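Local coordinates for protein Ala-tRNApro hydrolase ProX (Aeropyrum pernix, PDB 1WDV) that probably hydrolyses mischarged Ala-tRNAPro, acting as a trans-editing partner of prolyl-tRNA synthetase, at residues Leu14-Leu19 against Ala130-Ser135; Ser38-Val43 against Leu116-Val121; Thr45-Asp50 against Arg80-Asn85; Ala57-Gly62 against Ile107-Asp112; Val111-Leu116 against Ala145-Val150. All coordinates share one frame; numbering follows the deposited sequence.

In the fold
Interactions 3, 4 and 5 cross one mixed sheet in the strand order 79-81, 43-50, 55-61, 108-112, 146-148. The centres of interactions 4 and 5, which share V111 and D112, lie about 7 Å apart, and interaction 3 meets interaction 4 where L46 O lies 2.8 Å from V58 N. Interaction 1 belongs to the separate three-stranded antiparallel sheet, its centre about 23 Å from that of interaction 3. Interaction 2 joins the two regions: its V121 N lies 2.9 Å from F134 O of interaction 1, and its V43 packs on V59 of interaction 4. Both segments of interactions 2, 3 and 4 fall in the range of the aminoacyl-tRNA editing family; no active-site residue is identified among the five.

Interaction 1 of 5, residues Leu14-Leu19 against Ala130-Ser135; sequences LTWRLL and ALLEFS
R17 O is reached from E133 by the backbone N at 2.8 Å, and the CA of L132 adds a CH...O contact to the same oxygen. R17 N returns a longer bond to E133 O, and L19 and L131 form a second such pair, in antiparallel register with L18 opposite L132. On the R17/E133 face of the sheet the two side chains run side by side in the same direction. R17 NH2 meets E133 OE1 at 3.0 Å on the syn side of a carboxylate turned 26° from the guanidinium plane, while R17 NE makes a weak bond to OE2. Water 1 also contacts OE2, at 2.6 Å, and T15 O. With CG anti to the carbonyl carbon (chi1 -57°), W16 lays its indole across F134: CB of F134 sits over the five-membered ring, 3.5 Å from its centroid, and L14 CD1 lies against the opposite face. The phenyl ring is oblique to the indole, and L132 CD2 comes 4.0 Å from W16 CE3. W16 NE1 hydrogen-bonds E138 OE1 of helix 136-143. A serine in place of W16 would probably leave F134 CB and L132 CD2 without their aromatic cover and E138 without its indole N-H. Around the contact, W16 reaches W8 and I9 of helix 4-12 and L139 of helix 136-143, while strand 121-124 flanks 130-134 through V121 and Y122.

Interaction 2 of 5, residues Ser38-Val43 against Leu116-Val121; sequences SESEIV and LSRKKV
The short 3-10 turn of residues 39-41, leading into strand 43-50, is met here by the irregular loop 116-121 that precedes strand 121-124. E41 and R118 stack across this junction. E41 CG lies over one face of the guanidinium, 3.3 Å from R118 NE, and the carboxylate is inclined only 17° to that group. E41 OE1 and R118 NH1 are 3.9 Å apart, a long ion pair that probably acts through charge alone. R118 leaves its backbone with CG anti to N (chi1 -170°) and then bends twice, which brings NH2 to S40 OG for a weak bond. Water 2 sits at the guanidinium edge, in its plane, accepts from R118 NE and donates to S40 O. The glutamate is fixed from its own turn: E41 OE2 accepts from S38 N and from S38 OG, the latter at 2.7 Å. Beside this, V43 CG1 rests on V121 CB. Water 3 donates to E41 OE1 and to K120 O, at 2.6 Å each.

Interaction 3 of 5, residues Thr45-Asp50 against Arg80-Asn85; sequences TLIVLD and RLARAN
L49 lies against A82 and R80 across the strand pair. Its CB stands 4.1 Å from R80 O, its CG packs on A82 CB at 3.8 Å, and its CD1 ends over one face of the R80 guanidinium, 3.7 Å from NH1. With CG anti to the carbonyl carbon (chi1 -50°), L49 leans in this direction. The backbones are joined antiparallel: L49 N gives R80 O a nearly straight bond of 2.8 Å, R80 N returns one to L49 O, and A82 N continues the pairing to I47 O. Water 4 also bridges I47 O and A82 O. I47 CG2 touches A82 CB, and on the other face of the sheet V48 CG2 meets L81 CD2. The R80 group is pinned as well, since NH1 bonds L81 O at 3.0 Å and forms a salt bridge with E86 of helix 84-91, whereas R83 NH1 lies over its second face. A methionine in place of R80 would probably leave E86 without its charged mate and L81 O without this donor. The chemistry is thus divided: the flat face of the arginine takes the leucine methyl, while its N-H groups serve carbonyl and carboxylate oxygens.

Interaction 4 of 5, residues Ala57-Gly62 against Ile107-Asp112; sequences AVVIPG and IVLVVD
A57, V59, I107 and L109 make up the tighter face of this parallel strand pair. A57 CB meets I107 CG2 at 3.7 Å, and L109 CD1, 4.1 Å from A57 CB, slips on to V59 CG2 at 3.9 Å. Torsion accounts for this reach: L109 has CG anti to its N (chi1 -179°), and the chi2 of 66° turns CD1 over the neighbouring strand. The backbones add four bonds, from A57 N to V108 O, V110 N to A57 O, V59 N to V110 O, and D112 N to V59 O at 2.9 Å. On the other face V58 CG2 meets V110 CB at 4.2 Å. Looser still is the exposed V108 side chain on that face, which comes no nearer than 5.5 Å to 57-62, and at the far end P61 CD only brushes D112 CB. The two strands lie centrally in the mixed sheet: strand 43-50 flanks 55-61, 146-148 flanks 108-112, and L139 of helix 136-143 packs against L109 and V111.

Interaction 5 of 5, residues Val111-Leu116 against Ala145-Val150; sequences VDRILL and AVVADV
R113 and D149 form a side-on ion pair: R113 NE meets D149 OD1 at 2.9 Å, and R113 NH2 reaches OD2 at 3.2 Å from above the carboxylate, whose plane is turned 50° from the guanidinium. A bend at chi3 (55°) turns the R113 guanidinium to D149. Both oxygens lie near the guanidinium plane, and V147 CG1 covers one face of that group while touching R113 CB at 3.3 Å. L116 and V147 meet tip to tip, CD1 of L116 to CG1 of V147 3.6 Å. Behind this shell the backbones pair in parallel, V111 N to V146 O and A148 N to V111 O; R113 N then bonds A148 O, which brings the arginine beside D149. D112 OD2 takes V150 N at 2.8 Å, from above its plane, and S151 shares that oxygen. Water 5 donates to both D112 OD1 and D149 OD1, 4.8 Å apart, and probably eases the nearness of the two like charges. Farther out, V140 of helix 136-143 packs on V111 and V147. D112 OD1, through its anti lone pair, takes I114 N in an Asx turn at the end of strand 108-112, beside the parallel outermost strand 146-148.

Interaction 1 of 5, residues Leu14-Leu19 against Ala130-Ser135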
# COMPACT_ATOMS: atom_id res chain seq x y z
N LEU A 14 17.88 -0.00 0.82
CA LEU A 14 17.16 -1.22 0.52
C LEU A 14 17.32 -1.64 -0.94
O LEU A 14 17.74 -0.83 -1.79
CB LEU A 14 15.69 -1.03 0.88
CG LEU A 14 15.46 -0.80 2.39
CD1 LEU A 14 14.02 -0.34 2.65
CD2 LEU A 14 15.77 -2.08 3.16
N THR A 15 17.00 -2.90 -1.21
CA THR A 15 17.12 -3.47 -2.55
C THR A 15 15.84 -3.41 -3.38
O THR A 15 15.79 -3.96 -4.48
CB THR A 15 17.61 -4.96 -2.51
OG1 THR A 15 16.62 -5.81 -1.90
CG2 THR A 15 18.91 -5.08 -1.70
N TRP A 16 14.82 -2.72 -2.86
CA TRP A 16 13.53 -2.61 -3.55
C TRP A 16 13.72 -1.95 -4.92
O TRP A 16 14.63 -1.15 -5.11
CB TRP A 16 12.55 -1.80 -2.72
CG TRP A 16 12.31 -2.34 -1.37
CD1 TRP A 16 12.81 -3.50 -0.82
CD2 TRP A 16 11.48 -1.75 -0.38
NE1 TRP A 16 12.33 -3.66 0.47
CE2 TRP A 16 11.51 -2.60 0.76
CE3 TRP A 16 10.70 -0.59 -0.34
CZ2 TRP A 16 10.79 -2.31 1.93
CZ3 TRP A 16 9.99 -0.31 0.80
CH2 TRP A 16 10.04 -1.16 1.93
N ARG A 17 12.83 -2.27 -5.85
CA ARG A 17 12.96 -1.76 -7.20
C ARG A 17 11.64 -1.25 -7.74
O ARG A 17 10.58 -1.72 -7.31
CB ARG A 17 13.39 -2.88 -8.16
CG ARG A 17 14.59 -3.69 -7.77
CD ARG A 17 15.00 -4.56 -8.97
NE ARG A 17 13.92 -5.45 -9.41
CZ ARG A 17 14.05 -6.32 -10.40
NH1 ARG A 17 15.21 -6.42 -11.05
NH2 ARG A 17 13.02 -7.10 -10.74
N LEU A 18 11.69 -0.32 -8.69
CA LEU A 18 10.47 0.16 -9.34
C LEU A 18 10.39 -0.53 -10.71
O LEU A 18 11.36 -0.49 -11.50
CB LEU A 18 10.48 1.68 -9.55
CG LEU A 18 10.18 2.59 -8.37
CD1 LEU A 18 10.17 4.02 -8.88
CD2 LEU A 18 8.82 2.24 -7.73
N LEU A 19 9.27 -1.18 -10.99
CA LEU A 19 9.07 -1.86 -12.26
C LEU A 19 8.09 -0.99 -13.03
O LEU A 19 7.13 -0.48 -12.46
CB LEU A 19 8.52 -3.26 -12.04
CG LEU A 19 9.43 -4.21 -11.24
CD1 LEU A 19 8.77 -5.56 -11.21
CD2 LEU A 19 10.85 -4.30 -11.86
N ALA A 130 3.94 2.62 -12.38
CA ALA A 130 5.09 2.04 -11.70
C ALA A 130 4.66 1.20 -10.53
O ALA A 130 3.77 1.58 -9.77
CB ALA A 130 6.04 3.16 -11.20
N LEU A 131 5.26 0.02 -10.42
CA LEU A 131 5.01 -0.87 -9.32
C LEU A 131 6.27 -0.99 -8.45
O LEU A 131 7.39 -1.07 -8.97
CB LEU A 131 4.61 -2.25 -9.84
CG LEU A 131 3.28 -2.23 -10.61
CD1 LEU A 131 3.24 -3.43 -11.56
CD2 LEU A 131 2.11 -2.30 -9.63
N LEU A 132 6.09 -1.00 -7.13
CA LEU A 132 7.24 -1.13 -6.23
C LEU A 132 7.39 -2.58 -5.82
O LEU A 132 6.49 -3.15 -5.19
CB LEU A 132 7.01 -0.30 -4.97
CG LEU A 132 8.03 -0.46 -3.83
CD1 LEU A 132 9.38 0.07 -4.29
CD2 LEU A 132 7.54 0.31 -2.59
N GLU A 133 8.52 -3.18 -6.18
CA GLU A 133 8.79 -4.57 -5.81
C GLU A 133 9.48 -4.48 -4.45
O GLU A 133 10.58 -3.89 -4.34
CB GLU A 133 9.73 -5.20 -6.82
CG GLU A 133 10.20 -6.59 -6.46
CD GLU A 133 11.32 -7.01 -7.40
OE1 GLU A 133 11.02 -7.47 -8.52
OE2 GLU A 133 12.50 -6.82 -7.05
N PHE A 134 8.85 -5.04 -3.42
CA PHE A 134 9.41 -4.97 -2.06
C PHE A 134 9.08 -6.17 -1.17
O PHE A 134 8.24 -7.00 -1.49
CB PHE A 134 8.92 -3.68 -1.37
CG PHE A 134 7.46 -3.70 -0.93
CD1 PHE A 134 7.12 -4.05 0.38
CD2 PHE A 134 6.44 -3.34 -1.82
CE1 PHE A 134 5.78 -4.03 0.79
CE2 PHE A 134 5.10 -3.32 -1.42
CZ PHE A 134 4.76 -3.67 -0.10
N SER A 135 9.73 -6.23 -0.03
CA SER A 135 9.52 -7.31 0.94
C SER A 135 8.64 -6.78 2.06
O SER A 135 8.98 -5.80 2.69
CB SER A 135 10.85 -7.72 1.57
OG SER A 135 10.62 -8.34 2.83
O HOH W 1 13.35 -5.86 -4.83

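Interaction 2 of 5, residues Ser38-Val43 against Leu116-Val121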
# COMPACT_ATOMS: atom_id res chain seq x y z
N SER A 38 0.51 -13.87 -8.74
CA SER A 38 -0.91 -14.00 -8.39
C SER A 38 -1.42 -12.68 -7.90
O SER A 38 -0.64 -11.79 -7.59
CB SER A 38 -1.10 -15.02 -7.28
OG SER A 38 -0.55 -14.53 -6.07
N GLU A 39 -2.74 -12.54 -7.82
CA GLU A 39 -3.30 -11.29 -7.33
C GLU A 39 -2.89 -11.01 -5.89
O GLU A 39 -2.77 -9.84 -5.50
CB GLU A 39 -4.82 -11.31 -7.39
CG GLU A 39 -5.34 -11.11 -8.81
CD GLU A 39 -6.82 -10.83 -8.84
OE1 GLU A 39 -7.39 -10.48 -7.78
OE2 GLU A 39 -7.43 -10.96 -9.92
N SER A 40 -2.69 -12.06 -5.11
CA SER A 40 -2.30 -11.88 -3.72
C SER A 40 -0.92 -11.24 -3.60
O SER A 40 -0.56 -10.74 -2.53
CB SER A 40 -2.35 -13.21 -2.94
OG SER A 40 -1.28 -14.08 -3.31
N GLU A 41 -0.15 -11.28 -4.68
CA GLU A 41 1.18 -10.66 -4.69
C GLU A 41 1.18 -9.22 -5.18
O GLU A 41 2.23 -8.57 -5.19
CB GLU A 41 2.15 -11.48 -5.52
CG GLU A 41 2.42 -12.81 -4.83
CD GLU A 41 2.95 -13.86 -5.78
OE1 GLU A 41 4.18 -14.05 -5.84
OE2 GLU A 41 2.12 -14.51 -6.45
N ILE A 42 0.02 -8.73 -5.63
CA ILE A 42 -0.13 -7.34 -6.06
C ILE A 42 -0.82 -6.68 -4.86
O ILE A 42 -2.01 -6.93 -4.61
CB ILE A 42 -1.06 -7.19 -7.27
CG1 ILE A 42 -0.55 -8.05 -8.43
CG2 ILE A 42 -1.16 -5.71 -7.67
CD1 ILE A 42 0.91 -7.73 -8.96
N VAL A 43 -0.12 -5.84 -4.12
CA VAL A 43 -0.75 -5.28 -2.94
C VAL A 43 -1.25 -3.87 -3.14
O VAL A 43 -0.65 -3.09 -3.88
CB VAL A 43 0.22 -5.29 -1.73
CG1 VAL A 43 0.56 -6.73 -1.38
CG2 VAL A 43 1.51 -4.54 -2.08
N LEU A 116 3.01 -11.28 5.34
CA LEU A 116 4.34 -11.46 5.90
C LEU A 116 5.18 -12.66 5.46
O LEU A 116 6.42 -12.57 5.42
CB LEU A 116 4.25 -11.36 7.42
CG LEU A 116 3.93 -9.93 7.86
CD1 LEU A 116 3.74 -9.92 9.36
CD2 LEU A 116 5.07 -8.99 7.45
N SER A 117 4.53 -13.76 5.10
CA SER A 117 5.28 -14.93 4.64
C SER A 117 5.73 -14.79 3.19
O SER A 117 6.56 -15.56 2.71
CB SER A 117 4.43 -16.20 4.77
OG SER A 117 3.30 -16.09 3.93
N ARG A 118 5.19 -13.79 2.48
CA ARG A 118 5.58 -13.60 1.08
C ARG A 118 6.88 -12.80 1.00
O ARG A 118 6.98 -11.70 1.56
CB ARG A 118 4.46 -12.90 0.30
CG ARG A 118 4.70 -12.89 -1.22
CD ARG A 118 4.33 -14.23 -1.87
NE ARG A 118 2.88 -14.40 -1.97
CZ ARG A 118 2.32 -15.47 -2.51
NH1 ARG A 118 3.10 -16.45 -2.96
NH2 ARG A 118 1.01 -15.55 -2.65
N LYS A 119 7.88 -13.33 0.31
CA LYS A 119 9.15 -12.61 0.25
C LYS A 119 9.11 -11.38 -0.63
O LYS A 119 9.78 -10.39 -0.34
CB LYS A 119 10.27 -13.54 -0.23
CG LYS A 119 10.47 -14.71 0.73
CD LYS A 119 11.89 -15.24 0.73
CE LYS A 119 12.16 -16.02 2.02
NZ LYS A 119 13.58 -16.45 2.12
N LYS A 120 8.30 -11.43 -1.69
CA LYS A 120 8.24 -10.33 -2.63
C LYS A 120 6.81 -10.02 -3.05
O LYS A 120 6.03 -10.93 -3.37
CB LYS A 120 9.09 -10.68 -3.85
CG LYS A 120 9.09 -9.69 -4.99
CD LYS A 120 10.12 -10.12 -6.04
CE LYS A 120 11.53 -10.22 -5.41
NZ LYS A 120 12.59 -10.70 -6.36
N VAL A 121 6.46 -8.74 -3.01
CA VAL A 121 5.12 -8.32 -3.45
C VAL A 121 5.32 -7.07 -4.28
O VAL A 121 6.43 -6.51 -4.34
CB VAL A 121 4.13 -8.03 -2.28
CG1 VAL A 121 3.88 -9.34 -1.49
CG2 VAL A 121 4.68 -6.94 -1.37
O HOH W 2 1.08 -12.60 -1.12
O HOH W 3 6.39 -12.78 -5.16

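Interaction 3 of 5, residues Thr45-Asp50 against Arg80-Asn85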
# COMPACT_ATOMS: atom_id res chain seq x y z
N THR A 45 -2.38 -0.18 -1.44
CA THR A 45 -2.22 0.72 -0.31
C THR A 45 -3.53 1.47 -0.27
O THR A 45 -3.77 2.34 -1.11
CB THR A 45 -1.09 1.76 -0.54
OG1 THR A 45 0.15 1.08 -0.80
CG2 THR A 45 -0.89 2.61 0.69
N LEU A 46 -4.39 1.13 0.68
CA LEU A 46 -5.68 1.78 0.79
C LEU A 46 -5.66 2.87 1.83
O LEU A 46 -5.23 2.64 2.96
CB LEU A 46 -6.75 0.77 1.21
CG LEU A 46 -6.88 -0.44 0.29
CD1 LEU A 46 -7.90 -1.44 0.90
CD2 LEU A 46 -7.29 0.02 -1.10
N ILE A 47 -6.14 4.06 1.49
CA ILE A 47 -6.16 5.12 2.49
C ILE A 47 -7.48 5.04 3.27
O ILE A 47 -8.59 5.00 2.69
CB ILE A 47 -6.00 6.50 1.84
CG1 ILE A 47 -4.69 6.54 1.04
CG2 ILE A 47 -6.02 7.60 2.89
CD1 ILE A 47 -3.40 6.30 1.87
N VAL A 48 -7.36 5.03 4.60
CA VAL A 48 -8.52 4.93 5.48
C VAL A 48 -8.54 6.15 6.40
O VAL A 48 -7.48 6.59 6.87
CB VAL A 48 -8.43 3.62 6.30
CG1 VAL A 48 -9.56 3.51 7.32
CG2 VAL A 48 -8.51 2.43 5.32
N LEU A 49 -9.74 6.68 6.65
CA LEU A 49 -9.87 7.87 7.48
C LEU A 49 -10.71 7.62 8.71
O LEU A 49 -11.74 6.97 8.62
CB LEU A 49 -10.57 8.96 6.68
CG LEU A 49 -9.99 9.25 5.29
CD1 LEU A 49 -10.88 10.28 4.60
CD2 LEU A 49 -8.57 9.76 5.42
N ASP A 50 -10.29 8.13 9.87
CA ASP A 50 -11.16 7.98 11.02
C ASP A 50 -11.94 9.30 11.16
O ASP A 50 -11.75 10.22 10.36
CB ASP A 50 -10.39 7.60 12.32
CG ASP A 50 -9.40 8.67 12.81
OD1 ASP A 50 -9.67 9.87 12.66
OD2 ASP A 50 -8.34 8.27 13.38
N ARG A 80 -13.63 4.98 7.64
CA ARG A 80 -14.20 4.78 6.31
C ARG A 80 -13.06 4.84 5.32
O ARG A 80 -11.97 5.27 5.66
CB ARG A 80 -15.24 5.86 5.95
CG ARG A 80 -14.66 7.27 5.71
CD ARG A 80 -15.77 8.16 5.13
NE ARG A 80 -15.40 9.58 5.06
CZ ARG A 80 -14.66 10.14 4.11
NH1 ARG A 80 -14.18 9.41 3.12
NH2 ARG A 80 -14.41 11.46 4.13
N LEU A 81 -13.33 4.41 4.09
CA LEU A 81 -12.33 4.49 3.04
C LEU A 81 -12.32 5.92 2.55
O LEU A 81 -13.38 6.55 2.47
CB LEU A 81 -12.73 3.64 1.83
CG LEU A 81 -12.62 2.15 2.05
CD1 LEU A 81 -13.40 1.43 0.94
CD2 LEU A 81 -11.13 1.77 2.06
N ALA A 82 -11.12 6.44 2.30
CA ALA A 82 -10.98 7.77 1.70
C ALA A 82 -11.49 7.61 0.28
O ALA A 82 -11.28 6.57 -0.36
CB ALA A 82 -9.51 8.17 1.64
N ARG A 83 -12.18 8.63 -0.22
CA ARG A 83 -12.66 8.62 -1.60
C ARG A 83 -11.46 8.96 -2.50
O ARG A 83 -10.46 9.51 -2.04
CB ARG A 83 -13.81 9.62 -1.75
CG ARG A 83 -15.02 9.09 -0.95
CD ARG A 83 -16.24 9.96 -1.07
NE ARG A 83 -16.02 11.27 -0.52
CZ ARG A 83 -16.35 11.66 0.71
NH1 ARG A 83 -16.95 10.83 1.58
NH2 ARG A 83 -16.04 12.89 1.08
N ALA A 84 -11.54 8.63 -3.78
CA ALA A 84 -10.41 8.86 -4.69
C ALA A 84 -9.79 10.25 -4.70
O ALA A 84 -8.56 10.39 -4.77
CB ALA A 84 -10.78 8.44 -6.12
N ASN A 85 -10.62 11.29 -4.62
CA ASN A 85 -10.10 12.65 -4.60
C ASN A 85 -9.34 12.87 -3.29
O ASN A 85 -8.33 13.57 -3.26
CB ASN A 85 -11.25 13.65 -4.73
CG ASN A 85 -12.22 13.59 -3.58
OD1 ASN A 85 -12.72 12.52 -3.23
ND2 ASN A 85 -12.51 14.74 -2.98
O HOH W 4 -9.26 4.55 -0.08

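Interaction 4 of 5, residues Ala57-Gly62 against Ile107-Asp112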
# COMPACT_ATOMS: atom_id res chain seq x y z
N ALA A 57 -2.69 4.23 5.98
CA ALA A 57 -2.38 3.62 4.68
C ALA A 57 -2.35 2.14 5.08
O ALA A 57 -1.55 1.73 5.91
CB ALA A 57 -1.01 4.06 4.17
N VAL A 58 -3.24 1.36 4.48
CA VAL A 58 -3.41 -0.05 4.83
C VAL A 58 -3.06 -0.92 3.63
O VAL A 58 -3.74 -0.87 2.61
CB VAL A 58 -4.89 -0.28 5.28
CG1 VAL A 58 -5.06 -1.71 5.85
CG2 VAL A 58 -5.27 0.79 6.34
N VAL A 59 -2.02 -1.73 3.77
CA VAL A 59 -1.55 -2.59 2.70
C VAL A 59 -2.14 -3.98 2.81
O VAL A 59 -1.90 -4.68 3.81
CB VAL A 59 -0.00 -2.70 2.71
CG1 VAL A 59 0.46 -3.50 1.54
CG2 VAL A 59 0.61 -1.28 2.66
N ILE A 60 -2.91 -4.37 1.79
CA ILE A 60 -3.56 -5.67 1.78
C ILE A 60 -3.35 -6.40 0.45
O ILE A 60 -2.95 -5.80 -0.55
CB ILE A 60 -5.10 -5.57 2.04
CG1 ILE A 60 -5.80 -4.89 0.86
CG2 ILE A 60 -5.37 -4.74 3.33
CD1 ILE A 60 -7.36 -4.98 0.94
N PRO A 61 -3.55 -7.73 0.45
CA PRO A 61 -3.40 -8.57 -0.76
C PRO A 61 -4.38 -8.10 -1.82
O PRO A 61 -5.49 -7.68 -1.51
CB PRO A 61 -3.74 -9.97 -0.27
CG PRO A 61 -3.49 -9.91 1.19
CD PRO A 61 -3.94 -8.55 1.61
N GLY A 62 -3.99 -8.22 -3.08
CA GLY A 62 -4.82 -7.76 -4.17
C GLY A 62 -6.12 -8.48 -4.38
O GLY A 62 -7.05 -7.91 -5.00
N ILE A 107 0.42 10.04 8.12
CA ILE A 107 -0.27 8.81 7.76
C ILE A 107 0.34 7.60 8.44
O ILE A 107 1.54 7.36 8.37
CB ILE A 107 -0.29 8.66 6.22
CG1 ILE A 107 -0.98 9.90 5.63
CG2 ILE A 107 -1.01 7.33 5.85
CD1 ILE A 107 -1.23 9.84 4.13
N VAL A 108 -0.51 6.85 9.12
CA VAL A 108 -0.11 5.67 9.86
C VAL A 108 -0.18 4.44 8.98
O VAL A 108 -1.25 4.14 8.42
CB VAL A 108 -1.03 5.50 11.05
CG1 VAL A 108 -0.71 4.21 11.79
CG2 VAL A 108 -0.91 6.74 11.96
N LEU A 109 0.93 3.71 8.89
CA LEU A 109 0.96 2.51 8.05
C LEU A 109 0.54 1.23 8.78
O LEU A 109 0.98 0.98 9.91
CB LEU A 109 2.38 2.33 7.49
CG LEU A 109 2.66 1.15 6.55
CD1 LEU A 109 1.86 1.37 5.27
CD2 LEU A 109 4.15 1.05 6.24
N VAL A 110 -0.32 0.45 8.13
CA VAL A 110 -0.82 -0.83 8.68
C VAL A 110 -0.60 -1.88 7.59
O VAL A 110 -0.95 -1.66 6.44
CB VAL A 110 -2.35 -0.74 9.00
CG1 VAL A 110 -2.86 -2.08 9.53
CG2 VAL A 110 -2.62 0.37 10.01
N VAL A 111 -0.04 -3.04 7.95
CA VAL A 111 0.23 -4.10 6.96
C VAL A 111 -0.52 -5.36 7.35
O VAL A 111 -0.45 -5.80 8.50
CB VAL A 111 1.75 -4.39 6.89
CG1 VAL A 111 2.03 -5.53 5.92
CG2 VAL A 111 2.48 -3.15 6.37
N ASP A 112 -1.29 -5.92 6.41
CA ASP A 112 -2.00 -7.15 6.74
C ASP A 112 -1.03 -8.30 6.95
O ASP A 112 -0.16 -8.55 6.11
CB ASP A 112 -3.00 -7.54 5.67
CG ASP A 112 -3.94 -8.63 6.17
OD1 ASP A 112 -3.52 -9.80 6.29
OD2 ASP A 112 -5.08 -8.31 6.51

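Interaction 5 of 5, residues Val111-Leu116 against Ala145-Val150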
# COMPACT_ATOMS: atom_id res chain seq x y z
N VAL A 111 -0.04 -3.04 7.95
CA VAL A 111 0.23 -4.10 6.96
C VAL A 111 -0.52 -5.36 7.35
O VAL A 111 -0.45 -5.80 8.50
CB VAL A 111 1.75 -4.39 6.89
CG1 VAL A 111 2.03 -5.53 5.92
CG2 VAL A 111 2.48 -3.15 6.37
N ASP A 112 -1.29 -5.92 6.41
CA ASP A 112 -2.00 -7.15 6.74
C ASP A 112 -1.03 -8.30 6.95
O ASP A 112 -0.16 -8.55 6.11
CB ASP A 112 -3.00 -7.54 5.67
CG ASP A 112 -3.94 -8.63 6.17
OD1 ASP A 112 -3.52 -9.80 6.29
OD2 ASP A 112 -5.08 -8.31 6.51
N ARG A 113 -1.17 -9.04 8.05
CA ARG A 113 -0.20 -10.09 8.34
C ARG A 113 -0.16 -11.23 7.34
O ARG A 113 0.84 -11.93 7.27
CB ARG A 113 -0.40 -10.66 9.77
CG ARG A 113 -1.11 -11.98 9.86
CD ARG A 113 -1.36 -12.44 11.28
NE ARG A 113 -2.08 -11.47 12.09
CZ ARG A 113 -1.53 -10.68 13.01
NH1 ARG A 113 -0.22 -10.74 13.25
NH2 ARG A 113 -2.29 -9.84 13.69
N ILE A 114 -1.23 -11.42 6.56
CA ILE A 114 -1.21 -12.50 5.57
C ILE A 114 -0.08 -12.26 4.55
O ILE A 114 0.38 -13.20 3.89
CB ILE A 114 -2.59 -12.65 4.86
CG1 ILE A 114 -2.63 -13.96 4.06
CG2 ILE A 114 -2.84 -11.52 3.92
CD1 ILE A 114 -4.03 -14.35 3.64
N LEU A 115 0.40 -11.03 4.45
CA LEU A 115 1.47 -10.74 3.51
C LEU A 115 2.87 -11.05 4.04
O LEU A 115 3.81 -11.12 3.27
CB LEU A 115 1.45 -9.26 3.11
CG LEU A 115 0.19 -8.79 2.37
CD1 LEU A 115 0.27 -7.26 2.26
CD2 LEU A 115 0.11 -9.46 0.99
N LEU A 116 3.01 -11.28 5.34
CA LEU A 116 4.34 -11.46 5.90
C LEU A 116 5.18 -12.66 5.46
O LEU A 116 6.42 -12.57 5.42
CB LEU A 116 4.25 -11.36 7.42
CG LEU A 116 3.93 -9.93 7.86
CD1 LEU A 116 3.74 -9.92 9.36
CD2 LEU A 116 5.07 -8.99 7.45
N ALA A 145 5.55 -0.29 11.13
CA ALA A 145 4.16 -0.49 10.80
C ALA A 145 3.45 -1.49 11.70
O ALA A 145 4.04 -2.48 12.17
CB ALA A 145 4.05 -0.94 9.35
N VAL A 146 2.18 -1.22 11.93
CA VAL A 146 1.33 -2.09 12.71
C VAL A 146 0.91 -3.29 11.85
O VAL A 146 0.38 -3.10 10.77
CB VAL A 146 0.04 -1.35 13.11
CG1 VAL A 146 -0.80 -2.25 13.97
CG2 VAL A 146 0.38 -0.04 13.82
N VAL A 147 1.13 -4.51 12.32
CA VAL A 147 0.70 -5.70 11.58
C VAL A 147 -0.66 -6.10 12.15
O VAL A 147 -0.80 -6.24 13.36
CB VAL A 147 1.72 -6.85 11.78
CG1 VAL A 147 1.23 -8.10 11.12
CG2 VAL A 147 3.10 -6.43 11.15
N ALA A 148 -1.67 -6.29 11.28
CA ALA A 148 -3.01 -6.62 11.74
C ALA A 148 -3.75 -7.49 10.74
O ALA A 148 -3.24 -7.76 9.66
CB ALA A 148 -3.78 -5.31 11.96
N ASP A 149 -4.94 -7.94 11.12
CA ASP A 149 -5.76 -8.74 10.23
C ASP A 149 -6.83 -7.76 9.80
O ASP A 149 -7.82 -7.55 10.51
CB ASP A 149 -6.37 -9.93 11.00
CG ASP A 149 -5.30 -10.85 11.53
OD1 ASP A 149 -4.60 -11.45 10.70
OD2 ASP A 149 -5.14 -10.95 12.76
N VAL A 150 -6.64 -7.19 8.61
CA VAL A 150 -7.55 -6.15 8.13
C VAL A 150 -8.15 -6.39 6.76
O VAL A 150 -8.64 -5.46 6.13
CB VAL A 150 -6.83 -4.79 8.15
CG1 VAL A 150 -6.61 -4.35 9.60
CG2 VAL A 150 -5.49 -4.91 7.42
O HOH W 5 -4.98 -11.30 7.92